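Local coordinates for protein acyl-coa oxidase (Arabidopsis thaliana, PDB 1W07) that oxidises long- and medium-chain acyl-CoAs to 2-trans-enoyl-CoAs with FAD and O2, releasing hydrogen peroxide in peroxisomal beta-oxidation, at residues B[347-358]-B[370-380]; B[381-392]-B[417-427]. The protein carries 1 engineered substitution. One frame throughout, in Å; residues are numbered along the deposited sequence.

Contact 1: residues B[347-358]-B[370-380]; sequences VGEWLKWLYTDV and LPEAHACTAGL. With PT (platinum (II) ion), chain M.
Leu351 and Leu380 lie alongside each other, running in opposite directions, where helix 328-363 meets helix 370-398. From CB on, Leu351 heads for the partner helix. Leu351 CG comes within 3.7 Å of Leu380 CD1. Of the two tips, Leu351 CD1 stays on that same methyl, again at 3.7 Å, whereas Leu351 CD2 reaches over to Thr377 CG2 at 3.8 Å. Thr377 can offer this methyl because its chi1 of 54° turns OG1 back to its own helix, within reach of the carbonyls of Ala373 and His374. Leu380 CD1 is shared further: Val347 CG2 touches it, and Trp350 meets it with CZ3 at the ring edge, 4.1 Å away. In one of its two conformers Cys376 SG lies at the edge of the Trp350 ring, 4.2 Å from Trp350 CH2, a sulfur-aromatic contact therefore less certain. Toward the turn Val358 takes over, one methyl (CG2) on Ala373 CB at 3.6 Å and the other, CG1, near Leu370 CD1. The axes of 347-358 and 370-380 run roughly antiparallel (152°) and approach to 11.0 Å, as in the helical bundle of the acyl-CoA dehydrogenase fold; helix 278-309 joins through Val289 on Leu351. His374 points away from the interface and binds a platinum ion through NE2. No hydrogen bond links 347-358 to 370-380, so the contact is held by the fit and burial of methyls and a ring edge.

Contact 2: residues B[381-392]-B[417-427]; sequences KSLTTTATADGI and YVPACTYEGDN. With FAD (flavin-adenine dinucleotide), chain I.
Lys381 and Asn427 begin the polar group. NZ of Lys381 has three protons for four oxygens, so one is shared or the bonds alternate: Ala420 O at 2.7 Å, in the carbonyl plane, Asn427 OD1 at 2.9 Å, and the carbonyls of Tyr423 and Gly425, probably offsetting its buried charge. Asn427 sits as a knob among Lys381, Ser382, Thr385 and Thr386; its ND2 donates to Thr385 OG1 (2.7 Å) and, weakly, to Thr386 OG1. Ser382 OG reaches Asn427 O at 2.8 Å from above the carbonyl plane. The loop so gripped carries a type II turn, Thr422 to Gly425, that presents the putative proton acceptor Glu424, and ends at Asp426, N-cap of helix 427-443 in the C-alpha1 domain. Apolar contacts gather round Tyr417, a second knob. With CG anti to the backbone N (chi1 -175°), its ring runs in under Thr388 CG2, a CH-pi contact 3.8 Å from the centroid; Ala420 CB lies over the opposite face, toward its rim, and Ile392 CD1 touches CB. Cys421 SG rests 3.9 Å from Ala389 CB. Cofactor bonds come last: FAD O2B donates to Asp426 OD1 at 2.7 Å, and Thr422 OG1 pairs with FAD O4' at 2.8 Å.

How the contacts relate
Of the elements here, helix 328-363 comes first along the chain, and contact 1 closes a loop of 11 residues, the last turn of that helix and the six-residue link 364-369, and brings the start of helix 370-398 back against it. That helix then passes from 370-380 into 381-392, where contact 2 opens. Contact 2 closes a longer excursion of 24 residues, including most of helix 410-417, and returns the loop ahead of helix 427-443 to the middle of helix 370-398. The two loops are in series, neither nested nor crossed, and the contact centres lie about 17 Å apart. Helix 370-398 is tied at its beginning to a neighbouring helix, and further on to the loop that meets FAD.

Contact 1: residues B[347-358]-B[370-380]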
loop_
_atom_site.group_PDB
_atom_site.type_symbol
_atom_site.label_atom_id
_atom_site.label_comp_id
_atom_site.label_asym_id
_atom_site.label_seq_id
_atom_site.Cartn_x
_atom_site.Cartn_y
_atom_site.Cartn_z
ATOM N N VAL B 347 5.885 22.058 7.598
ATOM C CA VAL B 347 6.455 21.513 8.817
ATOM C C VAL B 347 7.919 21.185 8.536
ATOM O O VAL B 347 8.759 21.211 9.430
ATOM C CB VAL B 347 5.687 20.249 9.304
ATOM C CG1 VAL B 347 6.146 19.011 8.549
ATOM C CG2 VAL B 347 5.876 20.082 10.810
ATOM N N GLY B 348 8.219 20.895 7.276
ATOM C CA GLY B 348 9.584 20.593 6.888
ATOM C C GLY B 348 10.418 21.858 6.938
ATOM O O GLY B 348 11.606 21.824 7.277
ATOM N N GLU B 349 9.802 22.987 6.595
ATOM C CA GLU B 349 10.511 24.268 6.623
ATOM C C GLU B 349 10.888 24.568 8.068
ATOM O O GLU B 349 12.008 25.005 8.349
ATOM C CB GLU B 349 9.616 25.402 6.105
ATOM C CG GLU B 349 9.608 25.589 4.583
ATOM C CD GLU B 349 8.583 26.632 4.122
ATOM O OE1 GLU B 349 8.292 27.580 4.884
ATOM O OE2 GLU B 349 8.083 26.513 2.984
ATOM N N TRP B 350 9.933 24.344 8.974
ATOM C CA TRP B 350 10.143 24.593 10.395
ATOM C C TRP B 350 11.247 23.688 10.935
ATOM O O TRP B 350 12.113 24.139 11.683
ATOM C CB TRP B 350 8.848 24.350 11.173
ATOM C CG TRP B 350 9.021 24.488 12.657
ATOM C CD1 TRP B 350 9.123 25.654 13.369
ATOM C CD2 TRP B 350 9.161 23.427 13.610
ATOM N NE1 TRP B 350 9.323 25.380 14.705
ATOM C CE2 TRP B 350 9.350 24.023 14.881
ATOM C CE3 TRP B 350 9.148 22.029 13.515
ATOM C CZ2 TRP B 350 9.523 23.265 16.046
ATOM C CZ3 TRP B 350 9.325 21.273 14.680
ATOM C CH2 TRP B 350 9.507 21.894 15.924
ATOM N N LEU B 351 11.209 22.412 10.560
ATOM C CA LEU B 351 12.219 21.464 11.004
ATOM C C LEU B 351 13.615 21.889 10.571
ATOM O O LEU B 351 14.609 21.543 11.212
ATOM C CB LEU B 351 11.915 20.068 10.466
ATOM C CG LEU B 351 11.099 19.165 11.384
ATOM C CD1 LEU B 351 10.926 17.821 10.694
ATOM C CD2 LEU B 351 11.796 19.003 12.748
ATOM N N LYS B 352 13.699 22.625 9.472
ATOM C CA LYS B 352 14.992 23.096 9.006
ATOM C C LYS B 352 15.486 24.141 10.009
ATOM O O LYS B 352 16.625 24.079 10.484
ATOM C CB LYS B 352 14.866 23.722 7.618
ATOM C CG LYS B 352 16.181 24.226 7.062
ATOM C CD LYS B 352 17.177 23.103 6.787
ATOM C CE LYS B 352 18.507 23.682 6.319
ATOM N NZ LYS B 352 18.329 24.657 5.199
ATOM N N TRP B 353 14.616 25.099 10.327
ATOM C CA TRP B 353 14.936 26.147 11.289
ATOM C C TRP B 353 15.373 25.490 12.601
ATOM O O TRP B 353 16.324 25.933 13.242
ATOM C CB TRP B 353 13.708 27.031 11.542
ATOM C CG TRP B 353 13.877 27.957 12.714
ATOM C CD1 TRP B 353 14.511 29.170 12.721
ATOM C CD2 TRP B 353 13.513 27.691 14.074
ATOM N NE1 TRP B 353 14.573 29.665 14.003
ATOM C CE2 TRP B 353 13.967 28.778 14.852
ATOM C CE3 TRP B 353 12.849 26.632 14.711
ATOM C CZ2 TRP B 353 13.780 28.840 16.237
ATOM C CZ3 TRP B 353 12.663 26.690 16.094
ATOM C CH2 TRP B 353 13.128 27.790 16.841
ATOM N N LEU B 354 14.669 24.432 12.990
ATOM C CA LEU B 354 14.983 23.709 14.213
ATOM C C LEU B 354 16.370 23.082 14.135
ATOM O O LEU B 354 17.131 23.103 15.108
ATOM C CB LEU B 354 13.945 22.615 14.453
ATOM C CG LEU B 354 14.161 21.736 15.684
ATOM C CD1 LEU B 354 14.220 22.615 16.921
ATOM C CD2 LEU B 354 13.038 20.717 15.793
ATOM N N TYR B 355 16.694 22.513 12.978
ATOM C CA TYR B 355 17.993 21.890 12.788
ATOM C C TYR B 355 19.098 22.873 13.128
ATOM O O TYR B 355 20.005 22.559 13.897
ATOM C CB TYR B 355 18.170 21.438 11.344
ATOM C CG TYR B 355 19.619 21.166 11.002
ATOM C CD1 TYR B 355 20.301 20.107 11.591
ATOM C CD2 TYR B 355 20.310 21.983 10.112
ATOM C CE1 TYR B 355 21.636 19.860 11.303
ATOM C CE2 TYR B 355 21.657 21.753 9.813
ATOM C CZ TYR B 355 22.312 20.683 10.418
ATOM O OH TYR B 355 23.639 20.430 10.161
ATOM N N THR B 356 19.022 24.062 12.538
ATOM C CA THR B 356 20.005 25.114 12.779
ATOM C C THR B 356 20.030 25.487 14.262
ATOM O O THR B 356 21.054 25.360 14.927
ATOM C CB THR B 356 19.659 26.380 11.983
ATOM O OG1 THR B 356 19.428 26.040 10.609
ATOM C CG2 THR B 356 20.797 27.375 12.064
ATOM N N ASP B 357 18.891 25.949 14.772
ATOM C CA ASP B 357 18.787 26.347 16.170
ATOM C C ASP B 357 19.436 25.328 17.106
ATOM O O ASP B 357 20.247 25.694 17.956
ATOM C CB ASP B 357 17.319 26.546 16.556
ATOM C CG ASP B 357 17.154 27.177 17.930
ATOM O OD1 ASP B 357 16.795 26.460 18.893
ATOM O OD2 ASP B 357 17.387 28.400 18.046
ATOM N N VAL B 358 19.082 24.054 16.944
ATOM C CA VAL B 358 19.631 22.995 17.786
ATOM C C VAL B 358 21.136 22.879 17.581
ATOM O O VAL B 358 21.892 22.701 18.533
ATOM C CB VAL B 358 18.972 21.622 17.483
ATOM C CG1 VAL B 358 19.565 20.552 18.374
ATOM C CG2 VAL B 358 17.488 21.693 17.731
ATOM N N LEU B 370 17.545 19.797 23.610
ATOM C CA LEU B 370 17.865 18.547 22.933
ATOM C C LEU B 370 16.759 17.488 23.049
ATOM O O LEU B 370 16.376 16.868 22.054
ATOM C CB LEU B 370 19.181 17.984 23.472
ATOM C CG LEU B 370 19.779 16.813 22.688
ATOM C CD1 LEU B 370 19.965 17.223 21.225
ATOM C CD2 LEU B 370 21.107 16.395 23.321
ATOM N N PRO B 371 16.239 17.255 24.269
ATOM C CA PRO B 371 15.179 16.257 24.447
ATOM C C PRO B 371 13.961 16.534 23.565
ATOM O O PRO B 371 13.440 15.631 22.916
ATOM C CB PRO B 371 14.856 16.363 25.937
ATOM C CG PRO B 371 16.181 16.713 26.533
ATOM C CD PRO B 371 16.687 17.773 25.576
ATOM N N GLU B 372 13.512 17.785 23.543
ATOM C CA GLU B 372 12.351 18.154 22.737
ATOM C C GLU B 372 12.643 18.005 21.241
ATOM O O GLU B 372 11.847 17.438 20.496
ATOM C CB GLU B 372 11.941 19.601 23.036
ATOM C CG GLU B 372 10.636 20.027 22.377
ATOM C CD GLU B 372 10.732 21.386 21.701
ATOM O OE1 GLU B 372 11.274 22.328 22.319
ATOM O OE2 GLU B 372 10.254 21.516 20.556
ATOM N N ALA B 373 13.795 18.518 20.821
ATOM C CA ALA B 373 14.211 18.473 19.421
ATOM C C ALA B 373 14.188 17.047 18.890
ATOM O O ALA B 373 13.746 16.791 17.769
ATOM C CB ALA B 373 15.597 19.065 19.274
ATOM N N HIS B 374 14.661 16.118 19.708
ATOM C CA HIS B 374 14.691 14.730 19.325
ATOM C C HIS B 374 13.315 14.085 19.194
ATOM O O HIS B 374 13.079 13.302 18.256
ATOM C CB HIS B 374 15.520 13.959 20.328
ATOM C CG HIS B 374 16.711 13.330 19.706
ATOM N ND1 HIS B 374 17.820 12.946 20.421
ATOM C CD2 HIS B 374 16.958 13.019 18.419
ATOM C CE1 HIS B 374 18.709 12.436 19.591
ATOM N NE2 HIS B 374 18.204 12.474 18.375
ATOM N N ALA B 375 12.421 14.414 20.125
ATOM C CA ALA B 375 11.057 13.906 20.130
ATOM C C ALA B 375 10.313 14.364 18.883
ATOM O O ALA B 375 9.749 13.547 18.156
ATOM C CB ALA B 375 10.324 14.387 21.383
ATOM N N CYS B 376 10.310 15.681 18.644
ATOM C CA CYS B 376 9.644 16.253 17.474
ATOM C C CYS B 376 10.138 15.622 16.190
ATOM O O CYS B 376 9.346 15.152 15.366
ATOM C CB CYS B 376 9.899 17.770 17.397
ATOM S SG CYS B 376 9.051 18.772 18.625
ATOM N N THR B 377 11.460 15.612 16.005
ATOM C CA THR B 377 12.048 15.049 14.803
ATOM C C THR B 377 11.652 13.584 14.617
ATOM O O THR B 377 11.175 13.214 13.554
ATOM C CB THR B 377 13.580 15.144 14.808
ATOM O OG1 THR B 377 14.106 14.552 16.002
ATOM C CG2 THR B 377 14.007 16.581 14.743
ATOM N N ALA B 378 11.832 12.760 15.650
ATOM C CA ALA B 378 11.486 11.347 15.550
ATOM C C ALA B 378 10.008 11.137 15.214
ATOM O O ALA B 378 9.657 10.345 14.328
ATOM C CB ALA B 378 11.844 10.606 16.857
ATOM N N GLY B 379 9.154 11.858 15.935
ATOM C CA GLY B 379 7.720 11.753 15.728
ATOM C C GLY B 379 7.253 12.247 14.375
ATOM O O GLY B 379 6.378 11.638 13.747
ATOM N N LEU B 380 7.833 13.352 13.922
ATOM C CA LEU B 380 7.456 13.908 12.627
ATOM C C LEU B 380 7.927 13.012 11.509
ATOM O O LEU B 380 7.247 12.877 10.505
ATOM C CB LEU B 380 8.036 15.315 12.455
ATOM C CG LEU B 380 7.414 16.413 13.329
ATOM C CD1 LEU B 380 8.096 17.760 13.053
ATOM C CD2 LEU B 380 5.916 16.473 13.043
HETATM PT PT PT M . 18.431 10.875 17.110
#

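Contact 2: residues B[381-392]-B[417-427]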
loop_
_atom_site.group_PDB
_atom_site.type_symbol
_atom_site.label_atom_id
_atom_site.label_comp_id
_atom_site.label_asym_id
_atom_site.label_seq_id
_atom_site.Cartn_x
_atom_site.Cartn_y
_atom_site.Cartn_z
ATOM N N LYS B 381 9.100 12.410 11.681
ATOM C CA LYS B 381 9.643 11.500 10.675
ATOM C C LYS B 381 8.658 10.345 10.538
ATOM O O LYS B 381 8.311 9.940 9.429
ATOM C CB LYS B 381 11.035 10.989 11.099
ATOM C CG LYS B 381 11.708 10.046 10.103
ATOM C CD LYS B 381 11.198 8.624 10.252
ATOM C CE LYS B 381 11.915 7.661 9.325
ATOM N NZ LYS B 381 11.372 6.282 9.453
ATOM N N SER B 382 8.188 9.831 11.671
ATOM C CA SER B 382 7.219 8.726 11.693
ATOM C C SER B 382 5.872 9.117 11.105
ATOM O O SER B 382 5.301 8.403 10.279
ATOM C CB SER B 382 6.985 8.256 13.134
ATOM O OG SER B 382 6.112 7.154 13.159
ATOM N N LEU B 383 5.355 10.250 11.561
ATOM C CA LEU B 383 4.061 10.711 11.099
ATOM C C LEU B 383 3.996 10.964 9.595
ATOM O O LEU B 383 3.143 10.419 8.909
ATOM C CB LEU B 383 3.657 11.983 11.853
ATOM C CG LEU B 383 2.185 12.393 11.695
ATOM C CD1 LEU B 383 1.345 11.599 12.684
ATOM C CD2 LEU B 383 2.016 13.883 11.954
ATOM N N THR B 384 4.909 11.782 9.084
ATOM C CA THR B 384 4.932 12.130 7.662
ATOM C C THR B 384 5.210 10.966 6.720
ATOM O O THR B 384 4.584 10.867 5.653
ATOM C CB THR B 384 5.938 13.267 7.371
ATOM O OG1 THR B 384 7.275 12.833 7.674
ATOM C CG2 THR B 384 5.616 14.482 8.235
ATOM N N THR B 385 6.142 10.081 7.090
ATOM C CA THR B 385 6.460 8.953 6.217
ATOM C C THR B 385 5.302 7.992 6.129
ATOM O O THR B 385 4.994 7.487 5.057
ATOM C CB THR B 385 7.714 8.182 6.679
ATOM O OG1 THR B 385 7.558 7.766 8.038
ATOM C CG2 THR B 385 8.935 9.054 6.556
ATOM N N THR B 386 4.666 7.721 7.265
ATOM C CA THR B 386 3.523 6.823 7.303
ATOM C C THR B 386 2.410 7.441 6.462
ATOM O O THR B 386 1.852 6.792 5.571
ATOM C CB THR B 386 3.051 6.623 8.772
ATOM O OG1 THR B 386 4.075 5.918 9.486
ATOM C CG2 THR B 386 1.724 5.846 8.836
ATOM N N ALA B 387 2.086 8.704 6.716
ATOM C CA ALA B 387 1.000 9.350 5.968
ATOM C C ALA B 387 1.292 9.408 4.476
ATOM O O ALA B 387 0.384 9.227 3.662
ATOM C CB ALA B 387 0.746 10.763 6.498
ATOM N N THR B 388 2.554 9.640 4.118
ATOM C CA THR B 388 2.948 9.753 2.710
ATOM C C THR B 388 2.864 8.425 1.977
ATOM O O THR B 388 2.320 8.361 0.868
ATOM C CB THR B 388 4.367 10.359 2.590
ATOM O OG1 THR B 388 4.343 11.679 3.147
ATOM C CG2 THR B 388 4.828 10.433 1.116
ATOM N N ALA B 389 3.405 7.372 2.587
ATOM C CA ALA B 389 3.380 6.042 1.990
ATOM C C ALA B 389 1.935 5.622 1.720
ATOM O O ALA B 389 1.597 5.190 0.618
ATOM C CB ALA B 389 4.062 5.041 2.939
ATOM N N ASP B 390 1.073 5.751 2.723
ATOM C CA ASP B 390 -0.320 5.378 2.519
ATOM C C ASP B 390 -0.948 6.298 1.458
ATOM O O ASP B 390 -1.711 5.837 0.613
ATOM C CB ASP B 390 -1.116 5.493 3.822
ATOM C CG ASP B 390 -0.686 4.481 4.877
ATOM O OD1 ASP B 390 -0.083 3.426 4.541
ATOM O OD2 ASP B 390 -0.986 4.747 6.056
ATOM N N GLY B 391 -0.615 7.591 1.503
ATOM C CA GLY B 391 -1.166 8.546 0.551
ATOM C C GLY B 391 -0.823 8.250 -0.900
ATOM O O GLY B 391 -1.643 8.474 -1.810
ATOM N N ILE B 392 0.390 7.756 -1.134
ATOM C CA ILE B 392 0.840 7.434 -2.481
ATOM C C ILE B 392 0.048 6.257 -3.024
ATOM O O ILE B 392 -0.366 6.288 -4.182
ATOM C CB ILE B 392 2.339 7.065 -2.516
ATOM C CG1 ILE B 392 3.181 8.289 -2.164
ATOM C CG2 ILE B 392 2.717 6.505 -3.918
ATOM C CD1 ILE B 392 4.642 7.960 -1.953
ATOM N N TYR B 417 9.356 4.705 -2.356
ATOM C CA TYR B 417 9.176 5.516 -1.151
ATOM C C TYR B 417 9.060 4.760 0.190
ATOM O O TYR B 417 9.620 5.217 1.197
ATOM C CB TYR B 417 7.945 6.423 -1.276
ATOM C CG TYR B 417 7.817 7.350 -0.085
ATOM C CD1 TYR B 417 8.632 8.485 0.021
ATOM C CD2 TYR B 417 6.988 7.032 0.998
ATOM C CE1 TYR B 417 8.633 9.263 1.164
ATOM C CE2 TYR B 417 6.990 7.814 2.160
ATOM C CZ TYR B 417 7.816 8.926 2.230
ATOM O OH TYR B 417 7.820 9.731 3.348
ATOM N N VAL B 418 8.340 3.629 0.202
ATOM C CA VAL B 418 8.092 2.847 1.419
ATOM C C VAL B 418 9.234 2.581 2.377
ATOM O O VAL B 418 9.012 2.452 3.587
ATOM C CB VAL B 418 7.416 1.470 1.141
ATOM C CG1 VAL B 418 5.951 1.677 0.903
ATOM C CG2 VAL B 418 8.059 0.767 -0.025
ATOM N N PRO B 419 10.451 2.466 1.866
ATOM C CA PRO B 419 11.559 2.216 2.804
ATOM C C PRO B 419 11.641 3.346 3.849
ATOM O O PRO B 419 12.219 3.168 4.927
ATOM C CB PRO B 419 12.772 2.203 1.893
ATOM C CG PRO B 419 12.236 1.645 0.629
ATOM C CD PRO B 419 10.928 2.366 0.474
ATOM N N ALA B 420 11.081 4.504 3.521
ATOM C CA ALA B 420 11.098 5.658 4.422
ATOM C C ALA B 420 10.466 5.328 5.782
ATOM O O ALA B 420 10.788 5.955 6.792
ATOM C CB ALA B 420 10.371 6.841 3.780
ATOM N N CYS B 421 9.568 4.350 5.809
ATOM C CA CYS B 421 8.930 3.974 7.060
ATOM C C CYS B 421 9.783 3.034 7.899
ATOM O O CYS B 421 9.415 2.712 9.029
ATOM C CB CYS B 421 7.576 3.327 6.793
ATOM S SG CYS B 421 6.438 4.427 5.939
ATOM N N THR B 422 10.915 2.588 7.356
ATOM C CA THR B 422 11.763 1.681 8.116
ATOM C C THR B 422 13.187 2.178 8.333
ATOM O O THR B 422 13.740 2.021 9.420
ATOM C CB THR B 422 11.810 0.267 7.474
ATOM O OG1 THR B 422 12.572 -0.613 8.311
ATOM C CG2 THR B 422 12.446 0.329 6.091
ATOM N N TYR B 423 13.791 2.776 7.314
ATOM C CA TYR B 423 15.154 3.257 7.489
ATOM C C TYR B 423 15.167 4.429 8.450
ATOM O O TYR B 423 14.187 5.163 8.553
ATOM C CB TYR B 423 15.815 3.612 6.141
ATOM C CG TYR B 423 15.218 4.766 5.373
ATOM C CD1 TYR B 423 15.119 6.039 5.940
ATOM C CD2 TYR B 423 14.814 4.603 4.046
ATOM C CE1 TYR B 423 14.633 7.117 5.201
ATOM C CE2 TYR B 423 14.332 5.681 3.300
ATOM C CZ TYR B 423 14.244 6.931 3.885
ATOM O OH TYR B 423 13.758 8.000 3.163
ATOM N N GLU B 424 16.286 4.587 9.154
ATOM C CA GLU B 424 16.448 5.633 10.158
ATOM C C GLU B 424 15.557 5.348 11.360
ATOM O O GLU B 424 15.219 6.249 12.126
ATOM C CB GLU B 424 16.121 7.014 9.581
ATOM C CG GLU B 424 17.347 7.771 9.113
ATOM C CD GLU B 424 18.366 7.944 10.221
ATOM O OE1 GLU B 424 18.013 8.527 11.270
ATOM O OE2 GLU B 424 19.522 7.498 10.048
ATOM N N GLY B 425 15.178 4.085 11.519
ATOM C CA GLY B 425 14.336 3.704 12.637
ATOM C C GLY B 425 12.903 3.377 12.261
ATOM O O GLY B 425 12.242 4.143 11.552
ATOM N N ASP B 426 12.430 2.225 12.731
ATOM C CA ASP B 426 11.064 1.764 12.490
ATOM C C ASP B 426 10.083 2.813 13.020
ATOM O O ASP B 426 10.220 3.298 14.145
ATOM C CB ASP B 426 10.842 0.423 13.193
ATOM C CG ASP B 426 9.410 -0.057 13.097
ATOM O OD1 ASP B 426 8.614 0.288 13.994
ATOM O OD2 ASP B 426 9.080 -0.777 12.125
ATOM N N ASN B 427 9.092 3.148 12.198
ATOM C CA ASN B 427 8.098 4.156 12.537
ATOM C C ASN B 427 7.376 3.976 13.865
ATOM O O ASN B 427 7.101 4.957 14.548
ATOM C CB ASN B 427 7.089 4.311 11.392
ATOM C CG ASN B 427 7.599 5.245 10.317
ATOM O OD1 ASN B 427 8.684 5.816 10.463
ATOM N ND2 ASN B 427 6.836 5.420 9.249
HETATM P PA FAD I . 12.536 -4.084 13.489
HETATM O O1A FAD I . 13.021 -2.926 14.273
HETATM O O2A FAD I . 13.096 -5.417 13.800
HETATM O O5B FAD I . 10.933 -4.130 13.598
HETATM C C5B FAD I . 10.184 -5.204 13.025
HETATM C C4B FAD I . 8.757 -5.205 13.583
HETATM O O4B FAD I . 8.856 -5.308 15.016
HETATM C C3B FAD I . 8.046 -3.881 13.285
HETATM O O3B FAD I . 6.632 -4.088 13.268
HETATM C C2B FAD I . 8.450 -3.025 14.484
HETATM O O2B FAD I . 7.441 -2.050 14.757
HETATM C C1B FAD I . 8.406 -4.073 15.600
HETATM N N9A FAD I . 9.264 -3.675 16.741
HETATM C C8A FAD I . 10.594 -3.750 16.790
HETATM N N7A FAD I . 11.024 -3.300 17.970
HETATM C C5A FAD I . 9.962 -2.931 18.676
HETATM C C6A FAD I . 9.790 -2.409 19.953
HETATM N N6A FAD I . 10.831 -2.092 20.715
HETATM N N1A FAD I . 8.487 -2.168 20.406
HETATM C C2A FAD I . 7.398 -2.444 19.574
HETATM N N3A FAD I . 7.602 -2.929 18.362
HETATM C C4A FAD I . 8.839 -3.176 17.897
HETATM N N1 FAD I . 20.993 0.324 7.183
HETATM C C2 FAD I . 22.308 0.805 7.161
HETATM O O2 FAD I . 23.041 0.636 8.133
HETATM N N3 FAD I . 22.777 1.465 6.015
HETATM C C4 FAD I . 21.939 1.635 4.906
HETATM O O4 FAD I . 22.352 2.246 3.919
HETATM C C4X FAD I . 20.641 1.132 4.929
HETATM N N5 FAD I . 19.815 1.223 3.799
HETATM C C5X FAD I . 18.517 0.707 3.805
HETATM C C6 FAD I . 17.759 0.706 2.639
HETATM C C7 FAD I . 16.514 0.090 2.614
HETATM C C7M FAD I . 15.718 0.097 1.309
HETATM C C8 FAD I . 16.017 -0.526 3.768
HETATM C C8M FAD I . 14.649 -1.211 3.769
HETATM C C9 FAD I . 16.775 -0.513 4.933
HETATM C C9A FAD I . 18.024 0.099 4.966
HETATM N N10 FAD I . 18.828 0.057 6.113
HETATM C C10 FAD I . 20.165 0.488 6.064
HETATM C "C1'" FAD I . 18.331 -0.549 7.374
HETATM C "C2'" FAD I . 17.380 0.421 8.081
HETATM O "O2'" FAD I . 18.023 1.683 8.272
HETATM C "C3'" FAD I . 16.848 -0.084 9.426
HETATM O "O3'" FAD I . 17.945 -0.365 10.300
HETATM C "C4'" FAD I . 15.994 -1.347 9.288
HETATM O "O4'" FAD I . 15.238 -1.337 8.074
HETATM C "C5'" FAD I . 15.048 -1.442 10.485
HETATM O "O5'" FAD I . 14.117 -2.508 10.299
HETATM P P FAD I . 14.183 -3.828 11.210
HETATM O O1P FAD I . 14.259 -4.982 10.290
HETATM O O2P FAD I . 15.245 -3.654 12.226
HETATM O O3P FAD I . 12.743 -3.798 11.921
#